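Local coordinates for antifreeze protein type II (Clupea harengus, PDB 2PY2) that probably binds ice crystals and restrains their growth in a calcium-dependent manner, using a C-type lectin fold that carries a bound calcium ion, at residues N12-L17 against L45-F50; D27-C32 against G36-S41; W75-M78 against S82-Y85; C101-V106 against H119-I124. All coordinates share one frame; numbering follows the deposited sequence.

Interaction 1: residues N12-L17 against L45-F50; sequences NGRCFL and LEESTF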
loop_
_atom_site.group_PDB
_atom_site.type_symbol
_atom_site.label_atom_id
_atom_site.label_comp_id
_atom_site.label_asym_id
_atom_site.label_seq_id
_atom_site.Cartn_x
_atom_site.Cartn_y
_atom_site.Cartn_z
ATOM N N ASN A 12 16.064 -0.888 -1.412
ATOM C CA ASN A 12 16.443 -0.597 -0.038
ATOM C C ASN A 12 16.272 -1.761 0.928
ATOM O O ASN A 12 15.633 -1.620 1.971
ATOM C CB ASN A 12 15.653 0.612 0.467
ATOM C CG ASN A 12 16.549 1.718 0.971
ATOM O OD1 ASN A 12 17.269 1.549 1.956
ATOM N ND2 ASN A 12 16.520 2.860 0.288
ATOM N N GLY A 13 16.833 -2.911 0.571
ATOM C CA GLY A 13 16.763 -4.073 1.441
ATOM C C GLY A 13 15.450 -4.826 1.509
ATOM O O GLY A 13 15.314 -5.758 2.301
ATOM N N ARG A 14 14.479 -4.435 0.691
ATOM C CA ARG A 14 13.186 -5.107 0.692
ATOM C C ARG A 14 12.849 -5.556 -0.725
ATOM O O ARG A 14 13.423 -5.055 -1.697
ATOM C CB ARG A 14 12.098 -4.152 1.184
ATOM C CG ARG A 14 12.453 -3.392 2.448
ATOM C CD ARG A 14 11.518 -2.201 2.636
ATOM N NE ARG A 14 10.140 -2.623 2.832
ATOM C CZ ARG A 14 9.093 -1.807 2.773
ATOM N NH1 ARG A 14 9.267 -0.513 2.517
ATOM N NH2 ARG A 14 7.872 -2.284 2.976
ATOM N N CYS A 15 11.927 -6.506 -0.834
ATOM C CA CYS A 15 11.482 -7.012 -2.127
ATOM C C CYS A 15 10.019 -6.617 -2.280
ATOM O O CYS A 15 9.238 -6.709 -1.332
ATOM C CB CYS A 15 11.632 -8.534 -2.203
ATOM S SG CYS A 15 13.346 -9.113 -1.971
ATOM N N PHE A 16 9.658 -6.172 -3.476
ATOM C CA PHE A 16 8.301 -5.723 -3.753
ATOM C C PHE A 16 7.640 -6.492 -4.878
ATOM O O PHE A 16 8.310 -6.998 -5.785
ATOM C CB PHE A 16 8.319 -4.239 -4.121
ATOM C CG PHE A 16 8.753 -3.343 -3.002
ATOM C CD1 PHE A 16 7.813 -2.709 -2.194
ATOM C CD2 PHE A 16 10.104 -3.127 -2.756
ATOM C CE1 PHE A 16 8.214 -1.875 -1.163
ATOM C CE2 PHE A 16 10.518 -2.289 -1.721
ATOM C CZ PHE A 16 9.574 -1.662 -0.923
ATOM N N LEU A 17 6.316 -6.571 -4.821
ATOM C CA LEU A 17 5.564 -7.257 -5.850
ATOM C C LEU A 17 4.223 -6.581 -6.059
ATOM O O LEU A 17 3.543 -6.215 -5.099
ATOM C CB LEU A 17 5.336 -8.724 -5.477
ATOM C CG LEU A 17 4.570 -9.546 -6.519
ATOM C CD1 LEU A 17 5.411 -9.677 -7.783
ATOM C CD2 LEU A 17 4.256 -10.924 -5.967
ATOM N N LEU A 45 9.882 9.425 -0.575
ATOM C CA LEU A 45 9.467 9.693 -1.941
ATOM C C LEU A 45 10.190 8.721 -2.863
ATOM O O LEU A 45 9.642 8.267 -3.858
ATOM C CB LEU A 45 9.826 11.125 -2.335
ATOM C CG LEU A 45 9.510 11.467 -3.793
ATOM C CD1 LEU A 45 8.023 11.350 -4.067
ATOM C CD2 LEU A 45 9.966 12.865 -4.064
ATOM N N GLU A 46 11.439 8.415 -2.532
ATOM C CA GLU A 46 12.229 7.485 -3.327
ATOM C C GLU A 46 11.548 6.114 -3.382
ATOM O O GLU A 46 11.504 5.462 -4.429
ATOM C CB GLU A 46 13.629 7.353 -2.720
ATOM C CG GLU A 46 14.490 8.625 -2.826
ATOM C CD GLU A 46 13.823 9.874 -2.251
ATOM O OE1 GLU A 46 13.494 9.900 -1.040
ATOM O OE2 GLU A 46 13.631 10.842 -3.022
ATOM N N GLU A 47 11.009 5.682 -2.249
ATOM C CA GLU A 47 10.336 4.388 -2.190
ATOM C C GLU A 47 9.010 4.475 -2.937
ATOM O O GLU A 47 8.615 3.548 -3.645
ATOM C CB GLU A 47 10.100 3.997 -0.733
ATOM C CG GLU A 47 9.966 2.508 -0.510
ATOM C CD GLU A 47 10.274 2.114 0.928
ATOM O OE1 GLU A 47 11.057 1.158 1.124
ATOM O OE2 GLU A 47 9.739 2.761 1.856
ATOM N N SER A 48 8.332 5.603 -2.781
ATOM C CA SER A 48 7.061 5.822 -3.445
ATOM C C SER A 48 7.242 5.745 -4.949
ATOM O O SER A 48 6.445 5.134 -5.647
ATOM C CB SER A 48 6.495 7.193 -3.087
ATOM O OG SER A 48 5.305 7.423 -3.822
ATOM N N THR A 49 8.300 6.376 -5.447
ATOM C CA THR A 49 8.577 6.369 -6.874
ATOM C C THR A 49 8.879 4.954 -7.363
ATOM O O THR A 49 8.375 4.528 -8.406
ATOM C CB THR A 49 9.748 7.319 -7.180
ATOM O OG1 THR A 49 9.356 8.648 -6.821
ATOM C CG2 THR A 49 10.123 7.279 -8.654
ATOM N N PHE A 50 9.680 4.218 -6.598
ATOM C CA PHE A 50 10.020 2.850 -6.961
ATOM C C PHE A 50 8.770 1.985 -7.076
ATOM O O PHE A 50 8.618 1.219 -8.027
ATOM C CB PHE A 50 10.957 2.221 -5.928
ATOM C CG PHE A 50 11.296 0.789 -6.227
ATOM C CD1 PHE A 50 12.302 0.475 -7.135
ATOM C CD2 PHE A 50 10.567 -0.246 -5.649
ATOM C CE1 PHE A 50 12.580 -0.854 -7.468
ATOM C CE2 PHE A 50 10.832 -1.576 -5.973
ATOM C CZ PHE A 50 11.839 -1.880 -6.885
#

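Interaction 2: residues D27-C32 against G36-S41; sequences DAQESC and GANLAS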
loop_
_atom_site.group_PDB
_atom_site.type_symbol
_atom_site.label_atom_id
_atom_site.label_comp_id
_atom_site.label_asym_id
_atom_site.label_seq_id
_atom_site.Cartn_x
_atom_site.Cartn_y
_atom_site.Cartn_z
ATOM N N ASP A 27 -8.365 -9.388 1.830
ATOM C CA ASP A 27 -7.939 -10.472 0.935
ATOM C C ASP A 27 -6.556 -10.165 0.352
ATOM O O ASP A 27 -5.746 -11.066 0.154
ATOM C CB ASP A 27 -8.950 -10.684 -0.203
ATOM C CG ASP A 27 -10.151 -11.527 0.221
ATOM O OD1 ASP A 27 -10.115 -12.116 1.325
ATOM O OD2 ASP A 27 -11.133 -11.613 -0.556
ATOM N N ALA A 28 -6.293 -8.887 0.075
ATOM C CA ALA A 28 -4.996 -8.468 -0.453
ATOM C C ALA A 28 -3.895 -8.766 0.570
ATOM O O ALA A 28 -2.816 -9.255 0.226
ATOM C CB ALA A 28 -5.021 -6.973 -0.769
ATOM N N GLN A 29 -4.160 -8.452 1.834
ATOM C CA GLN A 29 -3.195 -8.702 2.896
ATOM C C GLN A 29 -2.994 -10.202 3.074
ATOM O O GLN A 29 -1.866 -10.671 3.251
ATOM C CB GLN A 29 -3.679 -8.070 4.201
ATOM C CG GLN A 29 -2.885 -8.485 5.441
ATOM C CD GLN A 29 -1.448 -7.992 5.443
ATOM O OE1 GLN A 29 -1.041 -7.180 4.602
ATOM N NE2 GLN A 29 -0.671 -8.470 6.410
ATOM N N GLU A 30 -4.088 -10.955 3.017
ATOM C CA GLU A 30 -4.022 -12.408 3.151
ATOM C C GLU A 30 -3.179 -12.967 2.003
ATOM O O GLU A 30 -2.346 -13.852 2.199
ATOM C CB GLU A 30 -5.435 -13.008 3.121
ATOM C CG GLU A 30 -6.328 -12.562 4.292
ATOM C CD GLU A 30 -7.785 -13.024 4.169
ATOM O OE1 GLU A 30 -8.026 -14.254 4.141
ATOM O OE2 GLU A 30 -8.694 -12.154 4.105
ATOM N N SER A 31 -3.390 -12.433 0.806
ATOM C CA SER A 31 -2.645 -12.878 -0.362
ATOM C C SER A 31 -1.146 -12.636 -0.155
ATOM O O SER A 31 -0.325 -13.485 -0.508
ATOM C CB SER A 31 -3.151 -12.147 -1.610
ATOM O OG SER A 31 -2.596 -12.697 -2.791
ATOM N N CYS A 32 -0.779 -11.495 0.432
ATOM C CA CYS A 32 0.637 -11.215 0.679
ATOM C C CYS A 32 1.213 -12.162 1.731
ATOM O O CYS A 32 2.357 -12.621 1.621
ATOM C CB CYS A 32 0.865 -9.788 1.188
ATOM S SG CYS A 32 0.459 -8.384 0.094
ATOM N N GLY A 36 4.807 -14.797 2.757
ATOM C CA GLY A 36 5.667 -14.297 3.815
ATOM C C GLY A 36 5.839 -12.792 3.722
ATOM O O GLY A 36 6.848 -12.238 4.166
ATOM N N ALA A 37 4.839 -12.128 3.152
ATOM C CA ALA A 37 4.874 -10.677 2.971
ATOM C C ALA A 37 3.709 -9.958 3.657
ATOM O O ALA A 37 2.868 -10.580 4.305
ATOM C CB ALA A 37 4.872 -10.349 1.472
ATOM N N ASN A 38 3.690 -8.636 3.516
ATOM C CA ASN A 38 2.635 -7.780 4.068
ATOM C C ASN A 38 2.330 -6.754 2.998
ATOM O O ASN A 38 3.183 -6.497 2.148
ATOM C CB ASN A 38 3.138 -7.007 5.289
ATOM C CG ASN A 38 3.181 -7.845 6.541
ATOM O OD1 ASN A 38 2.147 -8.243 7.058
ATOM N ND2 ASN A 38 4.384 -8.119 7.034
ATOM N N LEU A 39 1.132 -6.176 3.011
ATOM C CA LEU A 39 0.861 -5.106 2.062
ATOM C C LEU A 39 1.975 -4.120 2.380
ATOM O O LEU A 39 2.307 -3.906 3.543
ATOM C CB LEU A 39 -0.515 -4.493 2.303
ATOM C CG LEU A 39 -1.633 -5.346 1.706
ATOM C CD1 LEU A 39 -2.997 -4.802 2.114
ATOM C CD2 LEU A 39 -1.486 -5.361 0.168
ATOM N N ALA A 40 2.550 -3.509 1.350
ATOM C CA ALA A 40 3.698 -2.628 1.536
ATOM C C ALA A 40 3.538 -1.357 2.340
ATOM O O ALA A 40 2.482 -0.745 2.353
ATOM C CB ALA A 40 4.289 -2.276 0.172
ATOM N N SER A 41 4.605 -0.993 3.048
ATOM C CA SER A 41 4.635 0.265 3.786
ATOM C C SER A 41 5.571 1.110 2.909
ATOM O O SER A 41 6.423 0.555 2.196
ATOM C CB SER A 41 5.220 0.087 5.196
ATOM O OG SER A 41 6.547 -0.422 5.174
#

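Interaction 3: residues W75-M78 against S82-Y85; sequences WFWM and SMDY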
loop_
_atom_site.group_PDB
_atom_site.type_symbol
_atom_site.label_atom_id
_atom_site.label_comp_id
_atom_site.label_asym_id
_atom_site.label_seq_id
_atom_site.Cartn_x
_atom_site.Cartn_y
_atom_site.Cartn_z
ATOM N N TRP A 75 -2.622 5.978 12.588
ATOM C CA TRP A 75 -2.208 5.134 11.478
ATOM C C TRP A 75 -1.129 4.104 11.776
ATOM O O TRP A 75 -0.128 4.398 12.433
ATOM C CB TRP A 75 -1.740 6.018 10.321
ATOM C CG TRP A 75 -2.808 6.941 9.854
ATOM C CD1 TRP A 75 -3.086 8.187 10.339
ATOM C CD2 TRP A 75 -3.811 6.657 8.877
ATOM N NE1 TRP A 75 -4.205 8.695 9.730
ATOM C CE2 TRP A 75 -4.673 7.776 8.826
ATOM C CE3 TRP A 75 -4.073 5.563 8.043
ATOM C CZ2 TRP A 75 -5.779 7.831 7.976
ATOM C CZ3 TRP A 75 -5.174 5.615 7.197
ATOM C CH2 TRP A 75 -6.015 6.744 7.173
ATOM N N PHE A 76 -1.334 2.894 11.264
ATOM C CA PHE A 76 -0.384 1.808 11.457
ATOM C C PHE A 76 -0.129 1.084 10.142
ATOM O O PHE A 76 -1.027 0.987 9.301
ATOM C CB PHE A 76 -0.934 0.789 12.455
ATOM C CG PHE A 76 -1.133 1.338 13.831
ATOM C CD1 PHE A 76 -0.058 1.471 14.703
ATOM C CD2 PHE A 76 -2.387 1.740 14.249
ATOM C CE1 PHE A 76 -0.235 2.001 15.980
ATOM C CE2 PHE A 76 -2.579 2.275 15.526
ATOM C CZ PHE A 76 -1.500 2.404 16.392
ATOM N N TRP A 77 1.101 0.600 9.981
ATOM C CA TRP A 77 1.506 -0.189 8.821
ATOM C C TRP A 77 1.438 -1.633 9.308
ATOM O O TRP A 77 1.799 -1.916 10.447
ATOM C CB TRP A 77 2.950 0.110 8.415
ATOM C CG TRP A 77 3.174 1.413 7.725
ATOM C CD1 TRP A 77 4.012 2.411 8.128
ATOM C CD2 TRP A 77 2.621 1.835 6.468
ATOM N NE1 TRP A 77 4.024 3.423 7.200
ATOM C CE2 TRP A 77 3.179 3.097 6.170
ATOM C CE3 TRP A 77 1.714 1.267 5.563
ATOM C CZ2 TRP A 77 2.858 3.807 5.002
ATOM C CZ3 TRP A 77 1.395 1.973 4.398
ATOM C CH2 TRP A 77 1.969 3.231 4.133
ATOM N N MET A 78 1.003 -2.545 8.448
ATOM C CA MET A 78 0.892 -3.949 8.827
ATOM C C MET A 78 2.232 -4.613 9.137
ATOM O O MET A 78 2.269 -5.633 9.824
ATOM C CB MET A 78 0.175 -4.742 7.734
ATOM C CG MET A 78 -1.302 -4.449 7.639
ATOM S SD MET A 78 -2.175 -4.735 9.209
ATOM C CE MET A 78 -2.106 -6.526 9.295
ATOM N N SER A 82 7.430 2.376 11.217
ATOM C CA SER A 82 6.861 3.669 11.591
ATOM C C SER A 82 6.160 4.439 10.469
ATOM O O SER A 82 6.491 4.299 9.295
ATOM C CB SER A 82 7.945 4.559 12.204
ATOM O OG SER A 82 7.384 5.765 12.697
ATOM N N MET A 83 5.174 5.241 10.858
ATOM C CA MET A 83 4.430 6.090 9.930
ATOM C C MET A 83 5.189 7.408 9.912
ATOM O O MET A 83 4.858 8.341 10.647
ATOM C CB MET A 83 3.008 6.326 10.439
ATOM C CG MET A 83 1.957 5.436 9.801
ATOM S SD MET A 83 1.677 5.822 8.057
ATOM C CE MET A 83 0.414 4.561 7.637
ATOM N N ASP A 84 6.214 7.473 9.075
ATOM C CA ASP A 84 7.065 8.654 8.986
ATOM C C ASP A 84 7.002 9.339 7.633
ATOM O O ASP A 84 7.776 10.251 7.356
ATOM C CB ASP A 84 8.509 8.254 9.277
ATOM C CG ASP A 84 8.948 7.042 8.471
ATOM O OD1 ASP A 84 8.311 6.757 7.437
ATOM O OD2 ASP A 84 9.931 6.377 8.864
ATOM N N TYR A 85 6.087 8.896 6.784
ATOM C CA TYR A 85 5.952 9.476 5.461
ATOM C C TYR A 85 4.526 9.274 4.991
ATOM O O TYR A 85 3.897 8.271 5.332
ATOM C CB TYR A 85 6.906 8.786 4.481
ATOM C CG TYR A 85 6.687 9.169 3.030
ATOM C CD1 TYR A 85 7.276 10.308 2.488
ATOM C CD2 TYR A 85 5.877 8.393 2.203
ATOM C CE1 TYR A 85 7.066 10.663 1.152
ATOM C CE2 TYR A 85 5.657 8.739 0.877
ATOM C CZ TYR A 85 6.253 9.872 0.356
ATOM O OH TYR A 85 6.027 10.212 -0.959
HETATM O O HOH W 1 5.247 5.875 6.332
#

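Interaction 4: residues C101-V106 against H119-I124; sequences CIQMNV and HLHSSI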
loop_
_atom_site.group_PDB
_atom_site.type_symbol
_atom_site.label_atom_id
_atom_site.label_comp_id
_atom_site.label_asym_id
_atom_site.label_seq_id
_atom_site.Cartn_x
_atom_site.Cartn_y
_atom_site.Cartn_z
ATOM N N CYS A 101 -8.658 2.326 5.081
ATOM C CA CYS A 101 -7.528 1.631 4.460
ATOM C C CYS A 101 -6.865 2.539 3.423
ATOM O O CYS A 101 -7.559 3.224 2.685
ATOM C CB CYS A 101 -8.025 0.341 3.793
ATOM S SG CYS A 101 -8.403 -0.975 5.001
ATOM N N ILE A 102 -5.534 2.543 3.370
ATOM C CA ILE A 102 -4.827 3.419 2.420
ATOM C C ILE A 102 -4.697 2.855 1.016
ATOM O O ILE A 102 -4.188 1.755 0.821
ATOM C CB ILE A 102 -3.397 3.772 2.895
ATOM C CG1 ILE A 102 -3.445 4.465 4.258
ATOM C CG2 ILE A 102 -2.735 4.729 1.888
ATOM C CD1 ILE A 102 -2.064 4.828 4.805
ATOM N N GLN A 103 -5.146 3.642 0.045
ATOM C CA GLN A 103 -5.070 3.291 -1.366
ATOM C C GLN A 103 -4.114 4.302 -1.997
ATOM O O GLN A 103 -4.238 5.503 -1.742
ATOM C CB GLN A 103 -6.442 3.437 -2.031
ATOM C CG GLN A 103 -6.444 2.997 -3.478
ATOM C CD GLN A 103 -7.743 3.314 -4.208
ATOM O OE1 GLN A 103 -7.857 3.049 -5.395
ATOM N NE2 GLN A 103 -8.720 3.890 -3.501
ATOM N N MET A 104 -3.168 3.831 -2.803
ATOM C CA MET A 104 -2.236 4.745 -3.476
ATOM C C MET A 104 -2.588 4.858 -4.973
ATOM O O MET A 104 -3.473 4.150 -5.466
ATOM C CB MET A 104 -0.785 4.268 -3.311
ATOM C CG MET A 104 -0.400 3.048 -4.142
ATOM S SD MET A 104 1.385 2.715 -4.060
ATOM C CE MET A 104 2.001 3.918 -5.301
ATOM N N ASN A 105 -1.897 5.748 -5.694
ATOM C CA ASN A 105 -2.161 5.956 -7.127
ATOM C C ASN A 105 -3.606 6.373 -7.395
ATOM O O ASN A 105 -4.184 5.994 -8.410
ATOM C CB ASN A 105 -1.881 4.679 -7.928
ATOM C CG ASN A 105 -0.432 4.557 -8.360
ATOM O OD1 ASN A 105 0.004 3.491 -8.818
ATOM N ND2 ASN A 105 0.321 5.644 -8.233
ATOM N N VAL A 106 -4.181 7.151 -6.490
ATOM C CA VAL A 106 -5.568 7.577 -6.615
ATOM C C VAL A 106 -5.714 8.913 -7.319
ATOM O O VAL A 106 -4.962 9.851 -7.043
ATOM C CB VAL A 106 -6.226 7.686 -5.219
ATOM C CG1 VAL A 106 -7.709 8.034 -5.344
ATOM C CG2 VAL A 106 -6.030 6.375 -4.466
ATOM N N HIS A 119 -13.500 -2.196 -0.950
ATOM C CA HIS A 119 -13.327 -1.917 -2.379
ATOM C C HIS A 119 -12.291 -2.856 -2.967
ATOM O O HIS A 119 -11.296 -3.156 -2.315
ATOM C CB HIS A 119 -12.844 -0.480 -2.583
ATOM C CG HIS A 119 -13.913 0.549 -2.404
ATOM N ND1 HIS A 119 -15.096 0.289 -1.745
ATOM C CD2 HIS A 119 -13.964 1.850 -2.771
ATOM C CE1 HIS A 119 -15.830 1.389 -1.713
ATOM N NE2 HIS A 119 -15.166 2.350 -2.330
ATOM N N LEU A 120 -12.500 -3.287 -4.208
ATOM C CA LEU A 120 -11.545 -4.181 -4.860
ATOM C C LEU A 120 -10.462 -3.398 -5.602
ATOM O O LEU A 120 -10.776 -2.542 -6.419
ATOM C CB LEU A 120 -12.259 -5.089 -5.872
ATOM C CG LEU A 120 -13.371 -6.022 -5.379
ATOM C CD1 LEU A 120 -12.872 -6.826 -4.205
ATOM C CD2 LEU A 120 -14.599 -5.228 -4.975
ATOM N N HIS A 121 -9.197 -3.689 -5.305
ATOM C CA HIS A 121 -8.076 -3.043 -5.983
ATOM C C HIS A 121 -6.869 -3.962 -6.083
ATOM O O HIS A 121 -6.782 -4.985 -5.394
ATOM C CB HIS A 121 -7.652 -1.769 -5.249
ATOM C CG HIS A 121 -8.638 -0.652 -5.360
ATOM N ND1 HIS A 121 -8.959 -0.065 -6.564
ATOM C CD2 HIS A 121 -9.362 -0.005 -4.418
ATOM C CE1 HIS A 121 -9.838 0.900 -6.359
ATOM N NE2 HIS A 121 -10.102 0.956 -5.066
ATOM N N SER A 122 -5.949 -3.597 -6.970
ATOM C CA SER A 122 -4.711 -4.332 -7.131
ATOM C C SER A 122 -3.950 -3.972 -5.863
ATOM O O SER A 122 -4.433 -3.167 -5.071
ATOM C CB SER A 122 -3.956 -3.818 -8.353
ATOM O OG SER A 122 -4.749 -3.983 -9.509
ATOM N N SER A 123 -2.769 -4.539 -5.660
ATOM C CA SER A 123 -2.045 -4.216 -4.441
ATOM C C SER A 123 -0.539 -4.361 -4.550
ATOM O O SER A 123 -0.017 -4.934 -5.508
ATOM C CB SER A 123 -2.570 -5.081 -3.288
ATOM O OG SER A 123 -2.428 -6.463 -3.578
ATOM N N ILE A 124 0.155 -3.816 -3.557
ATOM C CA ILE A 124 1.607 -3.880 -3.510
ATOM C C ILE A 124 2.005 -4.672 -2.279
ATOM O O ILE A 124 1.593 -4.322 -1.170
ATOM C CB ILE A 124 2.243 -2.484 -3.345
ATOM C CG1 ILE A 124 1.596 -1.474 -4.304
ATOM C CG2 ILE A 124 3.755 -2.589 -3.543
ATOM C CD1 ILE A 124 1.722 -1.825 -5.759
#

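Interaction 1: residues N12-L17 against L45-F50
R14 and E47 are joined by a salt bridge, with R14 NH1 2.8 Å from E47 OE1. The bond is bent, 136° at the hydrogen; the two planes stand steeply to each other and NH1 meets OE1 from above the carboxylate plane. NH1 is shared, since it also donates to the carbonyl oxygen of S41, while NH2 makes a long, weak ion pair with D79. On the glutamate side, OE2 accepts the backbone N-H of H43, so each carboxylate oxygen has a donor. E47 leaves its helix with CG anti to the backbone N (chi1 -156°) and continues extended, which carries the charge out to the arginine. The F16 ring packs against the same pair: its CZ lies over one face of the guanidinium, 3.6 Å from the plane, and E47 OE1 approaches the ring edge 3.8 Å from the same CZ. Farther along the helix, F50 CE2 touches F16 CD2 at 3.6 Å, the two ring planes inclined at 59°. F50 also stacks on F11 of strand 9-11, and F16 reaches A126 of strand 121-128. Helix 45-52 is thereby seated on strand 14-20, whose two partners in the sheet are these same strands.

Interaction 2: residues D27-C32 against G36-S41
A Schellman motif ends helix 25-33 here and turns the chain back into strand 38-39. G36, with positive phi, is its C-prime residue, and A37 N closes the turn by donating to C32 O at 3.0 Å. The helix and the returning strand are then bridged by the amide of Q29, which uses both of its ends. L39 N donates to Q29 OE1 at 2.9 Å in a nearly straight bond (169°), and Q29 NE2 donates to N38 OD1, also at 2.9 Å, arriving in the carbonyl plane on a lone pair. The two side-chain amides lie side by side and almost coplanar, 14° apart. Q29 starts with CG anti to the backbone N and bends at chi2 (66°), bringing the amide alongside the strand; its two bonds fix which way round the amide sits and hold it flat. Apolar contacts accompany these bonds. L39 CD2 rests 3.6 Å from C32 SG and 4.0 Å from A28 CB, while C32 CB meets A37 CB at 4.1 Å. The buried C32 sulfur is in turn disulfide-bonded to C125, fastening the helix to strand 121-128. That strand is also the antiparallel partner of strand 38-39, through backbone bonds of N38 with A126 and of A40 with I124. A28 and L39 both reach its S123, so the helix also packs against strand 121-128 next to this pairing, and M78 touches Q29 and N38 from the loop after strand 76-77.

Interaction 3: residues W75-M78 against S82-Y85
The extended run W75-W77 passes a tight bend centred on M83, F76 CA and M83 CA being 6.6 Å apart. M83 is the middle residue of an inverse gamma turn, closed by a weak bond of 3.2 Å from D84 N to S82 O. The turn sends the methionine side chain across the run, where it meets the indole of W77 at about a right angle. M83 CE lies over the face of W77, 3.6 Å from the centroid of the six-membered ring and 18° off its normal, a CH-pi contact. The sulfur makes a Met-aromatic contact, with M83 SD 3.9 Å from the centroid of the five-membered ring and obliquely placed. A bend at chi2 (-69°) folds the chain so that CE also touches W75 CB, at 3.7 Å. The indole edge serves the polar atoms: S82 O lies near the ring plane, 3.3 Å from W77 CD1, and W77 NE1 donates to a water at 2.9 Å. This water also accepts weakly from D84 N and sits 2.9 Å from Y85 O. Beyond the two segments, H43 meets the W77 ring and bonds to D84 OD1, while I102 touches both W75 and M83. The chemistry thus divides the tryptophan: one face carries the methyl, with the sulfur obliquely beside it, and its N-H is satisfied through a water that ties it to the loop backbone.

Interaction 4: residues C101-V106 against H119-I124
The carboxamide oxygen of Q103 sits over the face of the H121 imidazole without hydrogen-bonding to it. OE1 is 3.0 Å above the ring plane, offset toward the rim, and lies 3.1 Å from both H121 CE1 and H121 NE2. The contact belongs to the curled sheet of the C-type lectin fold, in which strands 101-106 and 121-128 are not direct neighbours: strand 62-64 lies between, antiparallel to the first and parallel to the second. The nearest CA pair, Q103 CA and H121 CA, is accordingly 8.4 Å apart, and side chains alone span the gap. Q103 does so as a straight rod, CG anti to the backbone N (chi1 -176°) and every later carbon extended, its amide inclined by 34° to the imidazole. An oxygen so placed would suit the ring better if H121 carried a positive charge, which the geometry alone does not establish. W63, from the intervening strand, also meets H121, edge-to-face. The Q103 side chain is about 8 Å from the bound calcium ion, but it is not among the metal's ligands. At the far end of the strand a G1 beta bulge, N105 and V106 facing C111, breaks the regular pairing with strand 111-115. Just before it M104 leans across toward the other strand, touching V51 and K52 of helix 45-52 as well, and its SD lies 4.2 Å from I124 CG1.

Overall arrangement
From the N terminus, strand 14-20 is met by helix 45-52 in interaction 1, and the loop so closed contains the whole of interaction 2, where the chain returns from helix 25-33 as strand 38-39 alongside it. Interactions 3 and 4 then follow in series, without crossing. Interaction 3 closes a short loop after strand 76-77; its W77 packs on S41, and its Y85 on the start of helix 45-52. Interaction 4 brings the last strand back across the sheet toward strand 101-106, and I124 touches the segments of interactions 1 and 2. Interactions 1, 2 and 4 thus all reach the same sheet, while interaction 3 is backed by it through strand 101-106.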